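Side-chain contacts in cytochrome c, 1 heme-binding site (Geobacter sulfurreducens, PDB 4RLR), which probably carries electrons through its single heme, as a low-potential cytochrome essential for accepting electrons from an electrode: residues 52-57 against 103-108; 110-115 against 119-124; 57-62 against 123-128. All coordinates share one frame; numbering follows the deposited sequence.

Contact 1 of 3, residues 52-57 against 103-108. With HEM (protoporphyrin IX containing Fe), chain B.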
loop_
_atom_site.group_PDB
_atom_site.type_symbol
_atom_site.label_atom_id
_atom_site.label_comp_id
_atom_site.label_asym_id
_atom_site.label_seq_id
_atom_site.Cartn_x
_atom_site.Cartn_y
_atom_site.Cartn_z
ATOM N N SER A 52 -8.670 1.979 7.570
ATOM C CA SER A 52 -7.696 2.242 8.668
ATOM C C SER A 52 -6.493 1.306 8.594
ATOM O O SER A 52 -5.378 1.688 8.909
ATOM C CB SER A 52 -8.342 2.150 10.049
ATOM O OG SER A 52 -9.301 3.164 10.194
ATOM N N HIS A 53 -6.704 0.078 8.133
ATOM C CA HIS A 53 -5.586 -0.846 8.056
ATOM C C HIS A 53 -4.633 -0.475 6.943
ATOM O O HIS A 53 -3.422 -0.643 7.115
ATOM C CB HIS A 53 -6.048 -2.303 7.955
ATOM C CG HIS A 53 -6.469 -2.887 9.268
ATOM N ND1 HIS A 53 -7.773 -2.834 9.735
ATOM C CD2 HIS A 53 -5.746 -3.488 10.246
ATOM C CE1 HIS A 53 -7.836 -3.408 10.920
ATOM N NE2 HIS A 53 -6.623 -3.823 11.248
ATOM N N LEU A 54 -5.148 0.126 5.863
ATOM C CA LEU A 54 -4.301 0.505 4.725
ATOM C C LEU A 54 -3.522 1.810 4.934
ATOM O O LEU A 54 -2.318 1.861 4.629
ATOM C CB LEU A 54 -5.125 0.585 3.434
ATOM C CG LEU A 54 -4.344 0.801 2.120
ATOM C CD1 LEU A 54 -3.351 -0.316 1.758
ATOM C CD2 LEU A 54 -5.365 0.980 1.034
ATOM N N ILE A 55 -4.187 2.840 5.457
ATOM C CA ILE A 55 -3.516 4.129 5.699
ATOM C C ILE A 55 -2.368 4.076 6.736
ATOM O O ILE A 55 -1.520 4.986 6.772
ATOM C CB ILE A 55 -4.516 5.233 6.030
ATOM C CG1 ILE A 55 -5.095 5.068 7.439
ATOM C CG2 ILE A 55 -5.622 5.281 4.948
ATOM C CD1 ILE A 55 -5.774 6.306 7.947
ATOM N N PHE A 56 -2.331 2.997 7.534
ATOM C CA PHE A 56 -1.205 2.664 8.417
ATOM C C PHE A 56 0.139 2.753 7.664
ATOM O O PHE A 56 1.188 3.150 8.234
ATOM C CB PHE A 56 -1.433 1.249 8.994
ATOM C CG PHE A 56 -0.403 0.781 10.008
ATOM C CD1 PHE A 56 0.807 0.207 9.588
ATOM C CD2 PHE A 56 -0.660 0.851 11.364
ATOM C CE1 PHE A 56 1.729 -0.241 10.497
ATOM C CE2 PHE A 56 0.276 0.398 12.284
ATOM C CZ PHE A 56 1.465 -0.144 11.842
ATOM N N TYR A 57 0.076 2.411 6.381
ATOM C CA TYR A 57 1.239 2.278 5.510
ATOM C C TYR A 57 1.465 3.501 4.623
ATOM O O TYR A 57 2.249 3.461 3.687
ATOM C CB TYR A 57 1.051 1.024 4.658
ATOM C CG TYR A 57 0.947 -0.185 5.550
ATOM C CD1 TYR A 57 2.098 -0.811 6.024
ATOM C CD2 TYR A 57 -0.308 -0.679 5.970
ATOM C CE1 TYR A 57 2.016 -1.914 6.866
ATOM C CE2 TYR A 57 -0.395 -1.778 6.812
ATOM C CZ TYR A 57 0.764 -2.377 7.269
ATOM O OH TYR A 57 0.694 -3.445 8.104
ATOM N N LYS A 103 -1.494 6.747 -6.747
ATOM C CA LYS A 103 -0.762 8.020 -6.548
ATOM C C LYS A 103 -1.735 9.189 -6.323
ATOM O O LYS A 103 -1.476 10.113 -5.530
ATOM C CB LYS A 103 0.175 8.324 -7.712
ATOM C CG LYS A 103 1.266 7.269 -7.953
ATOM C CD LYS A 103 2.455 7.844 -8.699
ATOM C CE LYS A 103 3.657 6.900 -8.705
ATOM N NZ LYS A 103 4.709 7.368 -9.655
ATOM N N ALA A 104 -2.864 9.146 -7.016
ATOM C CA ALA A 104 -3.897 10.170 -6.833
ATOM C C ALA A 104 -4.500 10.085 -5.451
ATOM O O ALA A 104 -4.805 11.094 -4.826
ATOM C CB ALA A 104 -4.976 10.017 -7.862
ATOM N N TRP A 105 -4.687 8.874 -4.964
ATOM C CA TRP A 105 -5.317 8.702 -3.673
ATOM C C TRP A 105 -4.378 9.172 -2.568
ATOM O O TRP A 105 -4.775 9.862 -1.635
ATOM C CB TRP A 105 -5.675 7.231 -3.470
ATOM C CG TRP A 105 -6.258 6.949 -2.121
ATOM C CD1 TRP A 105 -7.378 7.499 -1.591
ATOM C CD2 TRP A 105 -5.745 6.048 -1.136
ATOM N NE1 TRP A 105 -7.594 7.006 -0.321
ATOM C CE2 TRP A 105 -6.611 6.102 -0.024
ATOM C CE3 TRP A 105 -4.641 5.189 -1.086
ATOM C CZ2 TRP A 105 -6.409 5.335 1.123
ATOM C CZ3 TRP A 105 -4.447 4.424 0.050
ATOM C CH2 TRP A 105 -5.324 4.505 1.137
ATOM N N VAL A 106 -3.120 8.808 -2.686
ATOM C CA VAL A 106 -2.180 9.056 -1.615
ATOM C C VAL A 106 -1.901 10.548 -1.484
ATOM O O VAL A 106 -1.725 11.037 -0.378
ATOM C CB VAL A 106 -0.889 8.268 -1.815
ATOM C CG1 VAL A 106 0.183 8.718 -0.831
ATOM C CG2 VAL A 106 -1.167 6.746 -1.638
ATOM N N GLY A 107 -1.906 11.257 -2.611
ATOM C CA GLY A 107 -1.642 12.691 -2.630
ATOM C C GLY A 107 -0.257 12.945 -3.192
ATOM O O GLY A 107 -0.099 13.146 -4.397
ATOM N N VAL A 108 0.748 12.917 -2.324
ATOM C CA VAL A 108 2.137 12.985 -2.746
ATOM C C VAL A 108 2.786 11.590 -2.612
ATOM O O VAL A 108 2.678 10.976 -1.567
ATOM C CB VAL A 108 2.916 14.060 -1.925
ATOM C CG1 VAL A 108 4.396 14.044 -2.240
ATOM C CG2 VAL A 108 2.366 15.463 -2.211
HETATM C CHA HEM B . 4.031 -6.823 2.088
HETATM C CHB HEM B . 1.033 -3.872 -0.289
HETATM C CHC HEM B . -0.320 -7.691 -2.901
HETATM C CHD HEM B . 2.188 -10.710 -0.164
HETATM C C1A HEM B . 3.394 -5.701 1.597
HETATM C C2A HEM B . 3.699 -4.358 2.008
HETATM C C3A HEM B . 2.877 -3.534 1.359
HETATM C C4A HEM B . 2.029 -4.331 0.515
HETATM C CMA HEM B . 2.797 -2.006 1.479
HETATM C CAA HEM B . 4.798 -3.997 3.020
HETATM C CBA HEM B . 4.313 -3.949 4.468
HETATM C CGA HEM B . 5.466 -3.426 5.310
HETATM O O1A HEM B . 5.703 -2.202 5.377
HETATM O O2A HEM B . 6.167 -4.249 5.912
HETATM C C1B HEM B . 0.394 -4.673 -1.205
HETATM C C2B HEM B . -0.530 -4.203 -2.185
HETATM C C3B HEM B . -0.904 -5.249 -2.921
HETATM C C4B HEM B . -0.209 -6.407 -2.414
HETATM C CMB HEM B . -0.955 -2.738 -2.240
HETATM C CAB HEM B . -1.860 -5.280 -4.117
HETATM C CBB HEM B . -1.654 -4.359 -5.093
HETATM C C1C HEM B . 0.209 -8.825 -2.356
HETATM C C2C HEM B . -0.056 -10.152 -2.854
HETATM C C3C HEM B . 0.625 -11.016 -2.082
HETATM C C4C HEM B . 1.363 -10.223 -1.120
HETATM C CMC HEM B . -1.030 -10.444 -4.019
HETATM C CAC HEM B . 0.737 -12.565 -2.170
HETATM C CBC HEM B . 0.705 -13.206 -3.360
HETATM C C1D HEM B . 2.880 -9.936 0.724
HETATM C C2D HEM B . 3.709 -10.484 1.763
HETATM C C3D HEM B . 4.290 -9.272 2.480
HETATM C C4D HEM B . 3.748 -8.124 1.785
HETATM C CMD HEM B . 3.917 -11.989 2.066
HETATM C CAD HEM B . 5.244 -9.267 3.680
HETATM C CBD HEM B . 6.662 -9.608 3.239
HETATM C CGD HEM B . 7.204 -8.425 2.478
HETATM O O1D HEM B . 7.418 -7.327 3.041
HETATM O O2D HEM B . 7.424 -8.587 1.270
HETATM N NA HEM B . 2.388 -5.657 0.661
HETATM N NB HEM B . 0.588 -6.016 -1.379
HETATM N NC HEM B . 1.107 -8.903 -1.310
HETATM N ND HEM B . 2.924 -8.551 0.758
HETATM FE FE HEM B . 1.669 -7.242 -0.335
#

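Contact 2 of 3, residues 110-115 against 119-124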
loop_
_atom_site.group_PDB
_atom_site.type_symbol
_atom_site.label_atom_id
_atom_site.label_comp_id
_atom_site.label_asym_id
_atom_site.label_seq_id
_atom_site.Cartn_x
_atom_site.Cartn_y
_atom_site.Cartn_z
ATOM N N ASN A 110 5.368 10.119 -1.497
ATOM C CA ASN A 110 6.557 10.232 -0.666
ATOM C C ASN A 110 7.095 8.863 -0.212
ATOM O O ASN A 110 6.390 8.107 0.458
ATOM C CB ASN A 110 6.252 11.109 0.545
ATOM C CG ASN A 110 7.509 11.615 1.238
ATOM O OD1 ASN A 110 8.459 10.871 1.479
ATOM N ND2 ASN A 110 7.515 12.907 1.560
ATOM N N LEU A 111 8.351 8.567 -0.545
ATOM C CA LEU A 111 8.947 7.281 -0.220
ATOM C C LEU A 111 9.717 7.249 1.097
ATOM O O LEU A 111 10.275 6.201 1.463
ATOM C CB LEU A 111 9.906 6.841 -1.325
ATOM C CG LEU A 111 9.476 6.875 -2.788
ATOM C CD1 LEU A 111 10.466 6.062 -3.617
ATOM C CD2 LEU A 111 8.103 6.311 -2.988
ATOM N N LYS A 112 9.776 8.377 1.803
ATOM C CA LYS A 112 10.591 8.464 2.987
ATOM C C LYS A 112 10.011 7.691 4.143
ATOM O O LYS A 112 8.828 7.351 4.153
ATOM C CB LYS A 112 10.735 9.909 3.438
ATOM C CG LYS A 112 11.592 10.760 2.545
ATOM C CD LYS A 112 11.449 12.230 2.915
ATOM C CE LYS A 112 12.158 13.115 1.897
ATOM N NZ LYS A 112 12.140 14.546 2.324
ATOM N N LYS A 113 10.872 7.448 5.120
ATOM C CA LYS A 113 10.545 6.679 6.322
ATOM C C LYS A 113 10.298 7.664 7.465
ATOM O O LYS A 113 10.662 8.841 7.359
ATOM C CB LYS A 113 11.680 5.684 6.660
ATOM C CG LYS A 113 11.562 4.387 5.864
ATOM C CD LYS A 113 12.694 3.433 6.087
ATOM C CE LYS A 113 12.575 2.230 5.149
ATOM N N TRP A 114 9.685 7.185 8.545
ATOM C CA TRP A 114 9.116 8.079 9.552
ATOM C C TRP A 114 10.147 9.078 10.154
ATOM O O TRP A 114 9.851 10.262 10.276
ATOM C CB TRP A 114 8.442 7.279 10.672
ATOM C CG TRP A 114 8.024 8.097 11.837
ATOM C CD1 TRP A 114 8.586 8.091 13.080
ATOM C CD2 TRP A 114 6.964 9.047 11.882
ATOM N NE1 TRP A 114 7.935 8.975 13.896
ATOM C CE2 TRP A 114 6.934 9.573 13.187
ATOM C CE3 TRP A 114 6.027 9.508 10.945
ATOM C CZ2 TRP A 114 6.027 10.533 13.573
ATOM C CZ3 TRP A 114 5.116 10.448 11.344
ATOM C CH2 TRP A 114 5.125 10.955 12.649
ATOM N N PRO A 115 11.346 8.599 10.510
ATOM C CA PRO A 115 12.337 9.472 11.148
ATOM C C PRO A 115 12.878 10.584 10.235
ATOM O O PRO A 115 13.487 11.527 10.734
ATOM C CB PRO A 115 13.470 8.506 11.499
ATOM C CG PRO A 115 12.878 7.164 11.454
ATOM C CD PRO A 115 11.834 7.211 10.419
ATOM N N LYS A 119 6.800 17.363 9.035
ATOM C CA LYS A 119 5.399 17.633 9.208
ATOM C C LYS A 119 4.768 18.179 7.922
ATOM O O LYS A 119 3.682 17.780 7.568
ATOM C CB LYS A 119 5.187 18.598 10.387
ATOM C CG LYS A 119 3.737 18.993 10.622
ATOM C CD LYS A 119 2.830 17.772 10.801
ATOM C CE LYS A 119 1.596 18.045 11.658
ATOM N NZ LYS A 119 0.650 19.069 11.098
ATOM N N GLU A 120 5.448 19.075 7.208
ATOM C CA GLU A 120 4.857 19.672 6.008
ATOM C C GLU A 120 4.577 18.567 4.969
ATOM O O GLU A 120 3.567 18.592 4.264
ATOM C CB GLU A 120 5.775 20.770 5.426
ATOM N N GLU A 121 5.457 17.574 4.914
ATOM C CA GLU A 121 5.334 16.497 3.936
ATOM C C GLU A 121 4.174 15.594 4.331
ATOM O O GLU A 121 3.378 15.188 3.493
ATOM C CB GLU A 121 6.634 15.699 3.862
ATOM C CG GLU A 121 7.789 16.486 3.294
ATOM C CD GLU A 121 9.057 15.673 3.168
ATOM O OE1 GLU A 121 9.682 15.320 4.206
ATOM O OE2 GLU A 121 9.429 15.380 2.015
ATOM N N LEU A 122 4.084 15.298 5.626
ATOM C CA LEU A 122 2.951 14.555 6.177
ATOM C C LEU A 122 1.642 15.217 5.816
ATOM O O LEU A 122 0.648 14.530 5.579
ATOM C CB LEU A 122 3.067 14.405 7.700
ATOM C CG LEU A 122 4.179 13.480 8.208
ATOM C CD1 LEU A 122 4.490 13.729 9.688
ATOM C CD2 LEU A 122 3.837 12.026 7.990
ATOM N N ASN A 123 1.614 16.541 5.748
ATOM C CA ASN A 123 0.354 17.214 5.453
ATOM C C ASN A 123 -0.156 16.884 4.054
ATOM O O ASN A 123 -1.338 16.974 3.780
ATOM C CB ASN A 123 0.487 18.734 5.612
ATOM C CG ASN A 123 0.799 19.162 7.050
ATOM O OD1 ASN A 123 0.329 18.551 8.024
ATOM N ND2 ASN A 123 1.568 20.237 7.186
ATOM N N ALA A 124 0.744 16.486 3.172
ATOM C CA ALA A 124 0.419 16.367 1.758
ATOM C C ALA A 124 -0.174 15.001 1.429
ATOM O O ALA A 124 -0.567 14.738 0.280
ATOM C CB ALA A 124 1.654 16.593 0.940
HETATM O O HOH W 1 4.947 14.609 1.159
HETATM O O HOH W 2 12.214 15.203 4.899
#

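Contact 3 of 3, residues 57-62 against 123-128. With ZN (zinc ion), chain C; HEM (protoporphyrin IX containing Fe), chain B.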
loop_
_atom_site.group_PDB
_atom_site.type_symbol
_atom_site.label_atom_id
_atom_site.label_comp_id
_atom_site.label_asym_id
_atom_site.label_seq_id
_atom_site.Cartn_x
_atom_site.Cartn_y
_atom_site.Cartn_z
ATOM N N TYR A 57 0.076 2.411 6.381
ATOM C CA TYR A 57 1.239 2.278 5.510
ATOM C C TYR A 57 1.465 3.501 4.623
ATOM O O TYR A 57 2.249 3.461 3.687
ATOM C CB TYR A 57 1.051 1.024 4.658
ATOM C CG TYR A 57 0.947 -0.185 5.550
ATOM C CD1 TYR A 57 2.098 -0.811 6.024
ATOM C CD2 TYR A 57 -0.308 -0.679 5.970
ATOM C CE1 TYR A 57 2.016 -1.914 6.866
ATOM C CE2 TYR A 57 -0.395 -1.778 6.812
ATOM C CZ TYR A 57 0.764 -2.377 7.269
ATOM O OH TYR A 57 0.694 -3.445 8.104
ATOM N N THR A 58 0.801 4.599 4.931
ATOM C CA THR A 58 0.964 5.797 4.135
ATOM C C THR A 58 1.672 6.883 4.942
ATOM O O THR A 58 2.863 7.010 4.799
ATOM C CB THR A 58 -0.345 6.258 3.492
ATOM O OG1 THR A 58 -1.281 6.615 4.502
ATOM C CG2 THR A 58 -0.914 5.143 2.597
ATOM N N ALA A 59 0.967 7.658 5.755
ATOM C CA ALA A 59 1.619 8.705 6.555
ATOM C C ALA A 59 2.213 8.220 7.884
ATOM O O ALA A 59 3.276 8.700 8.323
ATOM C CB ALA A 59 0.636 9.823 6.831
ATOM N N TRP A 60 1.510 7.299 8.556
ATOM C CA TRP A 60 1.877 6.928 9.917
ATOM C C TRP A 60 1.038 5.735 10.352
ATOM O O TRP A 60 -0.149 5.681 10.050
ATOM C CB TRP A 60 1.624 8.112 10.863
ATOM C CG TRP A 60 1.941 7.802 12.290
ATOM C CD1 TRP A 60 3.146 7.916 12.905
ATOM C CD2 TRP A 60 1.021 7.336 13.279
ATOM N NE1 TRP A 60 3.044 7.517 14.216
ATOM C CE2 TRP A 60 1.743 7.175 14.473
ATOM C CE3 TRP A 60 -0.350 7.029 13.267
ATOM C CZ2 TRP A 60 1.151 6.691 15.638
ATOM C CZ3 TRP A 60 -0.936 6.573 14.425
ATOM C CH2 TRP A 60 -0.185 6.405 15.590
ATOM N N PRO A 61 1.642 4.786 11.070
ATOM C CA PRO A 61 3.042 4.689 11.534
ATOM C C PRO A 61 4.095 4.177 10.516
ATOM O O PRO A 61 5.284 4.477 10.705
ATOM C CB PRO A 61 2.945 3.703 12.708
ATOM C CG PRO A 61 1.514 3.637 13.062
ATOM C CD PRO A 61 0.793 3.820 11.778
ATOM N N ASP A 62 3.700 3.412 9.496
ATOM C CA ASP A 62 4.698 2.825 8.593
ATOM C C ASP A 62 4.822 3.762 7.390
ATOM O O ASP A 62 4.485 3.403 6.244
ATOM C CB ASP A 62 4.308 1.404 8.196
ATOM C CG ASP A 62 5.489 0.559 7.631
ATOM O OD1 ASP A 62 6.584 1.045 7.335
ATOM O OD2 ASP A 62 5.299 -0.664 7.452
ATOM N N ASN A 123 1.614 16.541 5.748
ATOM C CA ASN A 123 0.354 17.214 5.453
ATOM C C ASN A 123 -0.156 16.884 4.054
ATOM O O ASN A 123 -1.338 16.974 3.780
ATOM C CB ASN A 123 0.487 18.734 5.612
ATOM C CG ASN A 123 0.799 19.162 7.050
ATOM O OD1 ASN A 123 0.329 18.551 8.024
ATOM N ND2 ASN A 123 1.568 20.237 7.186
ATOM N N ALA A 124 0.744 16.486 3.172
ATOM C CA ALA A 124 0.419 16.367 1.758
ATOM C C ALA A 124 -0.174 15.001 1.429
ATOM O O ALA A 124 -0.567 14.738 0.280
ATOM C CB ALA A 124 1.654 16.593 0.940
ATOM N N ILE A 125 -0.220 14.135 2.433
ATOM C CA ILE A 125 -0.747 12.783 2.264
ATOM C C ILE A 125 -2.237 12.808 2.600
ATOM O O ILE A 125 -2.602 12.918 3.755
ATOM C CB ILE A 125 0.059 11.804 3.145
ATOM C CG1 ILE A 125 1.455 11.607 2.534
ATOM C CG2 ILE A 125 -0.639 10.483 3.263
ATOM C CD1 ILE A 125 2.449 10.860 3.418
ATOM N N THR A 126 -3.100 12.716 1.591
ATOM C CA THR A 126 -4.520 13.017 1.786
ATOM C C THR A 126 -5.411 11.809 2.062
ATOM O O THR A 126 -6.234 11.823 3.004
ATOM C CB THR A 126 -5.071 13.759 0.559
ATOM O OG1 THR A 126 -4.632 13.098 -0.628
ATOM C CG2 THR A 126 -4.550 15.174 0.528
ATOM N N VAL A 127 -5.317 10.826 1.172
ATOM C CA VAL A 127 -5.748 9.492 1.462
ATOM C C VAL A 127 -7.265 9.545 1.787
ATOM O O VAL A 127 -7.740 9.026 2.771
ATOM C CB VAL A 127 -4.717 8.934 2.554
ATOM C CG1 VAL A 127 -5.224 8.955 3.983
ATOM C CG2 VAL A 127 -4.140 7.644 2.144
ATOM N N THR A 128 -8.017 10.234 0.929
ATOM C CA THR A 128 -9.433 10.468 1.181
ATOM C C THR A 128 -10.279 9.198 1.255
ATOM O O THR A 128 -10.166 8.308 0.401
ATOM C CB THR A 128 -10.022 11.393 0.103
ATOM O OG1 THR A 128 -9.233 12.587 0.048
ATOM C CG2 THR A 128 -11.473 11.741 0.404
HETATM ZN ZN ZN C . 6.932 -1.128 6.436
HETATM C CHA HEM B . 4.031 -6.823 2.088
HETATM C CHB HEM B . 1.033 -3.872 -0.289
HETATM C CHC HEM B . -0.320 -7.691 -2.901
HETATM C CHD HEM B . 2.188 -10.710 -0.164
HETATM C C1A HEM B . 3.394 -5.701 1.597
HETATM C C2A HEM B . 3.699 -4.358 2.008
HETATM C C3A HEM B . 2.877 -3.534 1.359
HETATM C C4A HEM B . 2.029 -4.331 0.515
HETATM C CMA HEM B . 2.797 -2.006 1.479
HETATM C CAA HEM B . 4.798 -3.997 3.020
HETATM C CBA HEM B . 4.313 -3.949 4.468
HETATM C CGA HEM B . 5.466 -3.426 5.310
HETATM O O1A HEM B . 5.703 -2.202 5.377
HETATM O O2A HEM B . 6.167 -4.249 5.912
HETATM C C1B HEM B . 0.394 -4.673 -1.205
HETATM C C2B HEM B . -0.530 -4.203 -2.185
HETATM C C3B HEM B . -0.904 -5.249 -2.921
HETATM C C4B HEM B . -0.209 -6.407 -2.414
HETATM C CMB HEM B . -0.955 -2.738 -2.240
HETATM C CAB HEM B . -1.860 -5.280 -4.117
HETATM C CBB HEM B . -1.654 -4.359 -5.093
HETATM C C1C HEM B . 0.209 -8.825 -2.356
HETATM C C2C HEM B . -0.056 -10.152 -2.854
HETATM C C3C HEM B . 0.625 -11.016 -2.082
HETATM C C4C HEM B . 1.363 -10.223 -1.120
HETATM C CMC HEM B . -1.030 -10.444 -4.019
HETATM C CAC HEM B . 0.737 -12.565 -2.170
HETATM C CBC HEM B . 0.705 -13.206 -3.360
HETATM C C1D HEM B . 2.880 -9.936 0.724
HETATM C C2D HEM B . 3.709 -10.484 1.763
HETATM C C3D HEM B . 4.290 -9.272 2.480
HETATM C C4D HEM B . 3.748 -8.124 1.785
HETATM C CMD HEM B . 3.917 -11.989 2.066
HETATM C CAD HEM B . 5.244 -9.267 3.680
HETATM C CBD HEM B . 6.662 -9.608 3.239
HETATM C CGD HEM B . 7.204 -8.425 2.478
HETATM O O1D HEM B . 7.418 -7.327 3.041
HETATM O O2D HEM B . 7.424 -8.587 1.270
HETATM N NA HEM B . 2.388 -5.657 0.661
HETATM N NB HEM B . 0.588 -6.016 -1.379
HETATM N NC HEM B . 1.107 -8.903 -1.310
HETATM N ND HEM B . 2.924 -8.551 0.758
HETATM FE FE HEM B . 1.669 -7.242 -0.335
HETATM O O HOH W 3 7.673 -2.774 7.378
HETATM O O HOH W 4 8.097 -0.505 4.822
#

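Contact 1 of 3, residues 52-57 against 103-108
A buried, wholly apolar contact joins Leu54 and Ile55, near the end of helix 51-55, to Trp105, the last residue but one of the long helix 92-106. The six-membered half of the indole makes it. CD2 of Leu54 comes to 3.5 Å from CH2 of Trp105 and is also near CZ3, the two side chains meeting at a slant to the ring. From Ile55 it is the CG2 branch that arrives, equidistant at 3.9 Å from CH2 and CZ2 of Trp105, so that CH2 lies in the grasp of both aliphatic residues. The indole reaches this far because Trp105 CG stands anti to the backbone N (chi1 176°). In Ile55 the first torsion (73°) sends CG1 and CD1 off elsewhere while CG2 stays against the ring. The fold is that of a monoheme cytochrome, a set of helices packed round one heme; here helix 5-16 adds Tyr5 and Ile9, which touch both Leu54 and Trp105. At its polar edge the indole NE1 is hydrogen-bonded to the backbone O of Thr128, which fixes the rotation of the ring. With an alanine at Trp105, Leu54 CD2 and Ile55 CG2 would probably face a gap, and the Thr128 carbonyl would lose its indole donor. Segment 52-57 also faces the heme: CE1 of Tyr57 lies 3.9 Å from CBA, a carbon of the heme propionate chain. The phenol ring is steadied by its neighbours, with Phe56 CD1 centred over one face, 3.4 Å above the plane, and the Leu54 carbonyl O at its edge. The Tyr57 backbone N is in turn hydrogen-bonded to Leu54 O (3.0 Å).

Contact 2 of 3, residues 110-115 against 119-124
OE2 of Glu121 is gripped by two donors from segment 110-115. The stronger is the ammonium of Lys112, whose NZ lies 2.9 Å away on the syn side of the carboxylate, 15° out of its plane, and forms a salt bridge. The other is ND2 of Asn110, whose hydrogen bond is weak and bent, 137° at the hydrogen, with the amide plane turned 64° from that of the carboxylate. Asn110 is itself held in an Asx turn: its OD1 accepts from the backbone N of Lys112 at 2.8 Å, which fixes the amide and presents ND2 to the short helix 119-123. The turn sets the two residues so that both side chains meet the same carboxylate. NZ of Lys112 also makes a weak bond to OE1, and a water bridges this pair, accepting from NZ and donating to OE1 of Glu121 at 2.6 Å. A second water, accepting from Asn110 ND2, donates to the backbone O of Glu121. The Lys112 and Glu121 chains are extended beyond CG and meet at about a right angle; as the lysine is exposed, solvent probably tempers the pull of the charges. Near the start of the helix, the Glu121 backbone N is hydrogen-bonded to Thr118 OG1. The other half of the contact is apolar. Trp114 points its CB away from the helix, yet its indole swings back towards Leu122 and stands edge-to-face with Trp60. Both methyls of Leu122 meet one ring carbon, CD1 at 3.7 Å and CD2 at 3.9 Å from Trp114 CZ3.

Contact 3 of 3, residues 57-62 against 123-128
Ile125 points its CB at Ala59, and its branches part there to straddle the alanine. CG2 lies 3.8 Å from the CB of Ala59 and also nears its backbone N. The other branch runs through CG1, anti to the carbonyl carbon (chi1 -72°), to CD1 at the tip, which lies 3.9 Å from Ala59 CA and makes a more distant contact with the carbonyl O of Thr58. This is an irregular pairing, without helix or strand: the tail after helix 119-123 lies along the loop that leads from helix 51-55 to helix 65-70 and carries a zinc ligand. Further along the tail, Val127 brings CG2 to 3.8 Å from OG1 of Thr58 and close to its methyl. That hydroxyl is hydrogen-bonded to the backbone O of Ile55, so its approach to the valine is plain van der Waals contact. Val127 looks somewhat strained, with positive phi and a first torsion of 101° away from any staggered position. Beyond a cis peptide before Pro61, the loop reaches Asp62, which chelates zinc through both carboxylate oxygens. Two waters and a heme propionate oxygen complete the five coordinating atoms; one of these waters also donates to the propionate O2A. Zinc sits 2.0 Å from Asp62 OD2 and 2.4 Å from Asp62 OD1. The propionate oxygen HEM O1A lies 1.9 Å from the zinc ion.

In the fold
From the N terminus, helix 51-55 and the loop after it supply the first partners of contacts 1 and 3, sharing Tyr57. Contact 1 closes a span of 45 residues that includes helix 65-70, bringing the chain back at the end of helix 92-106. Contact 2 follows in series, closing a loop with just three residues between its segments. Contact 3 then brings the tail back to residues 57-62; it crosses contact 1 and ends on the same stretch as contact 2, sharing Asn123 and Ala124. Val106 O to Thr126 N, a probable backbone hydrogen bond, joins contacts 1 and 3, while Leu122 packing on Ala59 joins contacts 2 and 3.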